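Local coordinates for protein transcriptional regulator, GntR family (Ralstonia eutropha, PDB 3IHU) that probably binds DNA as a GntR-family transcription factor, pairing a winged helix-turn-helix region with a helical FCD domain, at residues A[116-121]-A[192-197]. Numbering follows the deposited sequence.
Sequences QALRAS and AVLAGE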
loop_
_atom_site.group_PDB
_atom_site.type_symbol
_atom_site.label_atom_id
_atom_site.label_comp_id
_atom_site.label_asym_id
_atom_site.label_seq_id
_atom_site.Cartn_x
_atom_site.Cartn_y
_atom_site.Cartn_z
ATOM N N GLN A 116 8.608 7.295 -18.083
ATOM C CA GLN A 116 7.972 8.612 -17.972
ATOM C C GLN A 116 6.926 8.645 -16.901
ATOM O O GLN A 116 6.848 9.609 -16.130
ATOM C CB GLN A 116 7.312 9.046 -19.292
ATOM C CG GLN A 116 8.315 9.420 -20.365
ATOM C CD GLN A 116 7.661 10.024 -21.616
ATOM O OE1 GLN A 116 6.435 10.190 -21.692
ATOM N NE2 GLN A 116 8.489 10.353 -22.593
ATOM N N ALA A 117 6.100 7.605 -16.852
ATOM C CA ALA A 117 5.151 7.425 -15.751
ATOM C C ALA A 117 5.864 7.334 -14.414
ATOM O O ALA A 117 5.445 7.947 -13.453
ATOM C CB ALA A 117 4.288 6.179 -15.992
ATOM N N LEU A 118 6.960 6.614 -14.335
ATOM C CA LEU A 118 7.632 6.403 -13.048
ATOM C C LEU A 118 8.242 7.731 -12.569
ATOM O O LEU A 118 8.036 8.173 -11.432
ATOM C CB LEU A 118 8.671 5.246 -13.114
ATOM C CG LEU A 118 9.155 4.839 -11.736
ATOM C CD1 LEU A 118 8.016 4.005 -11.034
ATOM C CD2 LEU A 118 10.509 4.100 -11.811
ATOM N N ARG A 119 8.935 8.417 -13.474
ATOM C CA ARG A 119 9.508 9.745 -13.187
ATOM C C ARG A 119 8.427 10.744 -12.816
ATOM O O ARG A 119 8.577 11.512 -11.856
ATOM C CB ARG A 119 10.385 10.218 -14.370
ATOM C CG ARG A 119 11.692 9.350 -14.556
ATOM C CD ARG A 119 12.682 9.957 -15.597
ATOM N NE ARG A 119 13.860 9.120 -15.842
ATOM C CZ ARG A 119 14.886 8.964 -14.992
ATOM N NH1 ARG A 119 14.923 9.590 -13.793
ATOM N NH2 ARG A 119 15.902 8.187 -15.332
ATOM N N ALA A 120 7.300 10.705 -13.510
ATOM C CA ALA A 120 6.206 11.597 -13.170
ATOM C C ALA A 120 5.655 11.294 -11.772
ATOM O O ALA A 120 5.388 12.229 -10.987
ATOM C CB ALA A 120 5.088 11.518 -14.225
ATOM N N SER A 121 5.498 9.993 -11.446
ATOM C CA SER A 121 4.949 9.627 -10.185
ATOM C C SER A 121 5.882 10.145 -9.119
ATOM O O SER A 121 5.408 10.627 -8.077
ATOM C CB SER A 121 4.742 8.097 -10.045
ATOM O OG SER A 121 5.983 7.413 -9.934
ATOM N N ALA A 192 17.106 3.345 -8.497
ATOM C CA ALA A 192 17.701 2.013 -8.642
ATOM C C ALA A 192 16.985 1.216 -9.759
ATOM O O ALA A 192 17.607 0.545 -10.618
ATOM C CB ALA A 192 17.674 1.256 -7.292
ATOM N N VAL A 193 15.667 1.343 -9.802
ATOM C CA VAL A 193 14.900 0.648 -10.811
ATOM C C VAL A 193 15.294 1.113 -12.194
ATOM O O VAL A 193 15.581 0.284 -13.078
ATOM C CB VAL A 193 13.400 0.798 -10.575
ATOM C CG1 VAL A 193 12.643 0.318 -11.787
ATOM C CG2 VAL A 193 13.010 -0.023 -9.278
ATOM N N LEU A 194 15.314 2.440 -12.366
ATOM C CA LEU A 194 15.603 3.026 -13.667
ATOM C C LEU A 194 16.992 2.717 -14.166
ATOM O O LEU A 194 17.189 2.743 -15.331
ATOM C CB LEU A 194 15.364 4.537 -13.646
ATOM C CG LEU A 194 13.894 4.827 -13.455
ATOM C CD1 LEU A 194 13.639 6.331 -13.425
ATOM C CD2 LEU A 194 13.138 4.118 -14.566
ATOM N N ALA A 195 17.929 2.436 -13.273
ATOM C CA ALA A 195 19.286 2.034 -13.632
ATOM C C ALA A 195 19.376 0.551 -14.093
ATOM O O ALA A 195 20.394 0.125 -14.609
ATOM C CB ALA A 195 20.229 2.240 -12.412
ATOM N N GLY A 196 18.316 -0.224 -13.855
ATOM C CA GLY A 196 18.104 -1.475 -14.551
ATOM C C GLY A 196 18.784 -2.658 -13.929
ATOM O O GLY A 196 18.623 -3.763 -14.443
ATOM N N GLU A 197 19.565 -2.444 -12.867
ATOM C CA GLU A 197 20.294 -3.541 -12.267
ATOM C C GLU A 197 19.442 -4.202 -11.139
ATOM O O GLU A 197 19.104 -3.556 -10.139
ATOM C CB GLU A 197 21.643 -3.075 -11.733
ATOM C CG GLU A 197 22.642 -4.308 -11.485
ATOM C CD GLU A 197 22.362 -5.120 -10.210
ATOM O OE1 GLU A 197 22.523 -4.540 -9.115
ATOM O OE2 GLU A 197 22.018 -6.352 -10.319
#
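Within the all-helical FCD domain of this GntR-type regulator, Leu118 and Arg119 of helix 112-130 pack against the C-terminal turn of helix 179-195, chiefly against Leu194. The two branches of Leu194 divide the work. Leu194 CD1 lies over the centre of one face of the Arg119 guanidinium, 3.3 Å from Arg119 CZ, a methyl set on the flat of the group with NH1 and NH2 nearly equidistant. The Arg119 chain is extended from CG to NE (chi2 -171°, chi3 -176°), which carries the guanidinium across to the other helix although the CB bond is not aimed there. Leu194 CD2 meets Leu118 CD2 at 3.8 Å, the two leucine side chains overlapping with opposed headings; Leu118 CD2 also reaches Val193 CG1 at a looser 4.3 Å. No hydrogen bond crosses, and the 186 Å² buried comes from these four residues. On the same helix, the hydroxyl OG of buried Ser121 donates to Leu118 O (2.7 Å). Gly196, with positive phi, is the first residue to leave helical geometry after helix 179-195, and Glu197 N-caps helix 198-219. Around the contact, Leu118 rests on Leu148 of helix 134-152, while Val193 packs on Ala102 and Ala105 of helix 84-105 and on Ala201 of helix 198-219.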